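Local coordinates for protein techylectin-5A (Tachypleus tridentatus, PDB 1JC9) that acts as a secreted innate-immunity lectin, agglutinating bacteria and human erythrocytes by specifically recognising acetyl group-containing substances on their surfaces, at residues A50-L54 / N55-S59; F131-T134 / N135-N138. All coordinates share one frame; numbering follows the deposited sequence.

Interaction 1. Residues A50-L54 / N55-S59; sequences ADILL and NGYRS
Ile-52 and Tyr-57 meet across a Schellman motif, the turn that closes helix 49-54 in this fibrinogen-like domain. CG2 of Ile-52 lies 3.7 Å from CB of Tyr-57, the aliphatic branch supplying the apolar partner that commonly accompanies this cap; with CG2 anti to the backbone N (CG1 at chi1 -67°), it is directed at the returning chain. Two backbone bonds define the turn: Gly-56 N reaches Leu-53 O at 3.0 Å, and Tyr-57 N gives Ile-52 O a weak bond of 3.4 Å. Glycine suits position 56, where the chain takes a left-handed turn: at phi 102° a side chain would press against the preceding carbonyl oxygen. Ile-52 O lies at the edge of the Tyr-57 ring, near the ring plane, 3.6 Å from CD1 of the tyrosine. At Asn-55, where the helix gives way, the N-H is shared weakly between Asp-51 O and Ile-52 O. Leu-53 crosses the Arg-58 side chain at about a right angle; the arginine, bent at chi2 (-74°), is long enough to reach back over Leu-53. One face of its guanidinium lies over Leu-53 O, 3.6 Å from NH2, while NH1 rests 3.4 Å from CD1 of Leu-53.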
loop_
_atom_site.group_PDB
_atom_site.type_symbol
_atom_site.label_atom_id
_atom_site.label_comp_id
_atom_site.label_asym_id
_atom_site.label_seq_id
_atom_site.Cartn_x
_atom_site.Cartn_y
_atom_site.Cartn_z
ATOM N N ALA A 50 -0.656 11.613 -12.082
ATOM C CA ALA A 50 -1.798 12.159 -12.814
ATOM C C ALA A 50 -1.298 13.353 -13.627
ATOM O O ALA A 50 -1.690 13.536 -14.781
ATOM C CB ALA A 50 -2.894 12.604 -11.842
ATOM N N ASP A 51 -0.429 14.163 -13.016
ATOM C CA ASP A 51 0.148 15.320 -13.692
ATOM C C ASP A 51 1.002 14.847 -14.864
ATOM O O ASP A 51 0.968 15.433 -15.949
ATOM C CB ASP A 51 1.036 16.135 -12.742
ATOM C CG ASP A 51 0.239 16.969 -11.761
ATOM O OD1 ASP A 51 -0.993 17.068 -11.918
ATOM O OD2 ASP A 51 0.853 17.537 -10.836
ATOM N N ILE A 52 1.776 13.792 -14.634
ATOM C CA ILE A 52 2.639 13.233 -15.674
ATOM C C ILE A 52 1.799 12.833 -16.884
ATOM O O ILE A 52 2.194 13.061 -18.029
ATOM C CB ILE A 52 3.401 11.982 -15.164
ATOM C CG1 ILE A 52 4.407 12.378 -14.078
ATOM C CG2 ILE A 52 4.106 11.288 -16.320
ATOM C CD1 ILE A 52 5.601 13.146 -14.585
ATOM N N LEU A 53 0.635 12.240 -16.625
ATOM C CA LEU A 53 -0.255 11.805 -17.696
ATOM C C LEU A 53 -0.787 13.001 -18.471
ATOM O O LEU A 53 -0.819 12.990 -19.701
ATOM C CB LEU A 53 -1.433 11.007 -17.129
ATOM C CG LEU A 53 -2.425 10.450 -18.158
ATOM C CD1 LEU A 53 -1.721 9.436 -19.042
ATOM C CD2 LEU A 53 -3.597 9.792 -17.458
ATOM N N LEU A 54 -1.210 14.031 -17.747
ATOM C CA LEU A 54 -1.744 15.224 -18.381
ATOM C C LEU A 54 -0.690 15.961 -19.203
ATOM O O LEU A 54 -1.030 16.769 -20.067
ATOM C CB LEU A 54 -2.339 16.161 -17.328
ATOM C CG LEU A 54 -3.504 15.580 -16.520
ATOM C CD1 LEU A 54 -4.038 16.643 -15.575
ATOM C CD2 LEU A 54 -4.604 15.106 -17.453
ATOM N N ASN A 55 0.584 15.687 -18.938
ATOM C CA ASN A 55 1.659 16.330 -19.686
ATOM C C ASN A 55 2.010 15.541 -20.943
ATOM O O ASN A 55 2.994 15.843 -21.613
ATOM C CB ASN A 55 2.920 16.496 -18.830
ATOM C CG ASN A 55 2.755 17.535 -17.735
ATOM O OD1 ASN A 55 2.004 18.497 -17.885
ATOM N ND2 ASN A 55 3.475 17.355 -16.634
ATOM N N GLY A 56 1.221 14.517 -21.249
ATOM C CA GLY A 56 1.472 13.744 -22.451
ATOM C C GLY A 56 2.148 12.389 -22.353
ATOM O O GLY A 56 2.119 11.631 -23.320
ATOM N N TYR A 57 2.758 12.064 -21.219
ATOM C CA TYR A 57 3.420 10.767 -21.090
ATOM C C TYR A 57 2.393 9.679 -20.815
ATOM O O TYR A 57 1.755 9.667 -19.764
ATOM C CB TYR A 57 4.470 10.820 -19.986
ATOM C CG TYR A 57 5.515 11.877 -20.243
ATOM C CD1 TYR A 57 5.250 13.220 -19.985
ATOM C CD2 TYR A 57 6.753 11.541 -20.789
ATOM C CE1 TYR A 57 6.193 14.205 -20.264
ATOM C CE2 TYR A 57 7.702 12.518 -21.072
ATOM C CZ TYR A 57 7.416 13.847 -20.807
ATOM O OH TYR A 57 8.354 14.820 -21.083
ATOM N N ARG A 58 2.247 8.763 -21.769
ATOM C CA ARG A 58 1.264 7.687 -21.678
ATOM C C ARG A 58 1.793 6.305 -21.305
ATOM O O ARG A 58 1.004 5.383 -21.107
ATOM C CB ARG A 58 0.511 7.575 -23.010
ATOM C CG ARG A 58 -0.146 8.868 -23.466
ATOM C CD ARG A 58 -1.387 9.192 -22.646
ATOM N NE ARG A 58 -1.768 10.598 -22.776
ATOM C CZ ARG A 58 -2.878 11.128 -22.268
ATOM N NH1 ARG A 58 -3.733 10.372 -21.592
ATOM N NH2 ARG A 58 -3.125 12.425 -22.423
ATOM N N SER A 59 3.106 6.136 -21.209
ATOM C CA SER A 59 3.631 4.819 -20.874
ATOM C C SER A 59 3.950 4.625 -19.396
ATOM O O SER A 59 4.430 5.538 -18.713
ATOM C CB SER A 59 4.868 4.510 -21.716
ATOM O OG SER A 59 5.878 5.473 -21.503
#

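Interaction 2. Residues F131-T134 / N135-N138; sequences FALT and NQRN
Phe-131 O receives a weak backbone bond from Asn-135 N at 3.1 Å, and Leu-133 O a weak one from Gln-136 N at 3.3 Å, as helix 127-136 loosens into its last turn and the chain extends at Arg-137. A side chain reinforces this failing pattern. ND2 of Asn-135 returns to the same Phe-131 oxygen at 2.7 Å, tilted 17° from the carbonyl plane, giving that acceptor two donors from one residue. Asparagine suits the place because its short amide, with CG beside the backbone N (chi1 -76°), reaches back one turn. The amide and the Phe-131 ring are inclined at 44° to each other, and ND2 sits 3.3 Å from CD1 of the phenylalanine. ND2 also donates to Ile-162 O, while Thr-134 keeps its OG1 on Ile-130 O, the familiar way for a threonine hydroxyl to satisfy itself within a helix.

Gln-136 works on a different side. Its CG stands between the backbone N and the carbonyl carbon, only 3.0 Å from Leu-133 O, and the extended chain beyond runs alongside Leu-133, NE2 lying 3.8 Å from CD2. A water donates to both Ala-132 O and Gln-136 OE1, each at 2.9 Å, bridging a main-chain carbonyl and the amide. OE1 also accepts from Lys-68 N and NE2 donates to Tyr-139 OH and Thr-47 O, while NH2 of Arg-137 forms a salt bridge with OD2 of Asp-48. The glutamine amide is thus fixed at both ends, a task suited to a residue that offers donor and acceptor together. Thr-134 packs on strand 152-162, Leu-133 meets Leu-125 in a loop, and Asn-138 leads directly into strand 139-146.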
loop_
_atom_site.group_PDB
_atom_site.type_symbol
_atom_site.label_atom_id
_atom_site.label_comp_id
_atom_site.label_asym_id
_atom_site.label_seq_id
_atom_site.Cartn_x
_atom_site.Cartn_y
_atom_site.Cartn_z
ATOM N N PHE A 131 2.758 10.218 3.251
ATOM C CA PHE A 131 2.137 11.335 3.962
ATOM C C PHE A 131 2.202 12.578 3.064
ATOM O O PHE A 131 1.206 13.275 2.874
ATOM C CB PHE A 131 2.886 11.625 5.270
ATOM C CG PHE A 131 2.652 13.012 5.808
ATOM C CD1 PHE A 131 1.466 13.331 6.466
ATOM C CD2 PHE A 131 3.604 14.010 5.616
ATOM C CE1 PHE A 131 1.229 14.622 6.928
ATOM C CE2 PHE A 131 3.382 15.307 6.071
ATOM C CZ PHE A 131 2.190 15.619 6.729
ATOM N N ALA A 132 3.385 12.842 2.512
ATOM C CA ALA A 132 3.596 14.004 1.650
ATOM C C ALA A 132 2.674 14.012 0.434
ATOM O O ALA A 132 2.092 15.043 0.097
ATOM C CB ALA A 132 5.056 14.062 1.194
ATOM N N LEU A 133 2.540 12.868 -0.230
ATOM C CA LEU A 133 1.680 12.790 -1.404
ATOM C C LEU A 133 0.184 12.872 -1.074
ATOM O O LEU A 133 -0.538 13.661 -1.689
ATOM C CB LEU A 133 1.970 11.506 -2.186
ATOM C CG LEU A 133 3.362 11.375 -2.823
ATOM C CD1 LEU A 133 3.507 9.990 -3.434
ATOM C CD2 LEU A 133 3.562 12.442 -3.888
ATOM N N THR A 134 -0.280 12.082 -0.104
ATOM C CA THR A 134 -1.704 12.077 0.246
ATOM C C THR A 134 -2.237 13.355 0.869
ATOM O O THR A 134 -3.452 13.564 0.932
ATOM C CB THR A 134 -2.060 10.894 1.182
ATOM O OG1 THR A 134 -1.274 10.955 2.380
ATOM C CG2 THR A 134 -1.799 9.572 0.477
ATOM N N ASN A 135 -1.340 14.218 1.330
ATOM C CA ASN A 135 -1.763 15.472 1.936
ATOM C C ASN A 135 -1.698 16.679 0.998
ATOM O O ASN A 135 -2.237 17.732 1.330
ATOM C CB ASN A 135 -0.942 15.750 3.202
ATOM C CG ASN A 135 -1.373 14.888 4.384
ATOM O OD1 ASN A 135 -2.015 15.370 5.316
ATOM N ND2 ASN A 135 -1.030 13.604 4.342
ATOM N N GLN A 136 -1.063 16.543 -0.169
ATOM C CA GLN A 136 -0.973 17.684 -1.090
ATOM C C GLN A 136 -2.314 17.965 -1.755
ATOM O O GLN A 136 -2.549 19.055 -2.279
ATOM C CB GLN A 136 0.140 17.482 -2.134
ATOM C CG GLN A 136 -0.015 16.319 -3.087
ATOM C CD GLN A 136 1.220 16.150 -3.963
ATOM O OE1 GLN A 136 2.230 16.824 -3.756
ATOM N NE2 GLN A 136 1.149 15.248 -4.934
ATOM N N ARG A 137 -3.189 16.967 -1.732
ATOM C CA ARG A 137 -4.547 17.105 -2.244
ATOM C C ARG A 137 -5.348 15.852 -1.949
ATOM O O ARG A 137 -4.847 14.944 -1.286
ATOM C CB ARG A 137 -4.582 17.462 -3.733
ATOM C CG ARG A 137 -3.928 16.530 -4.726
ATOM C CD ARG A 137 -4.373 17.030 -6.090
ATOM N NE ARG A 137 -3.744 16.397 -7.240
ATOM C CZ ARG A 137 -2.552 16.731 -7.726
ATOM N NH1 ARG A 137 -1.841 17.696 -7.151
ATOM N NH2 ARG A 137 -2.097 16.126 -8.820
ATOM N N ASN A 138 -6.591 15.800 -2.415
ATOM C CA ASN A 138 -7.440 14.649 -2.123
ATOM C C ASN A 138 -7.270 13.475 -3.082
ATOM O O ASN A 138 -7.482 13.598 -4.286
ATOM C CB ASN A 138 -8.904 15.095 -2.065
ATOM C CG ASN A 138 -9.802 14.057 -1.425
ATOM O OD1 ASN A 138 -9.395 13.348 -0.507
ATOM N ND2 ASN A 138 -11.040 13.975 -1.895
HETATM O O HOH W 1 3.816 16.894 -1.281
#

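In the fold
Following the chain from the N terminus, interaction 1 caps helix 49-54 and turns the backbone towards strand 61-65, at the edge of the antiparallel sheet. Much later, interaction 2 ends helix 127-136 and delivers the chain to strand 139-146 in the same sheet. Each closes just one local turn, so they follow in series, neither nesting nor crossing, with centres about 19 Å apart. They are joined through Asp-48 and Thr-47, each of which bonds to both Asp-51 and Arg-137, with the Asp-51 to Arg-137 ion pair a long, weak addition. The N-terminal part of the domain is thereby tied to the end of helix 127-136, away from the calcium and sugar sites.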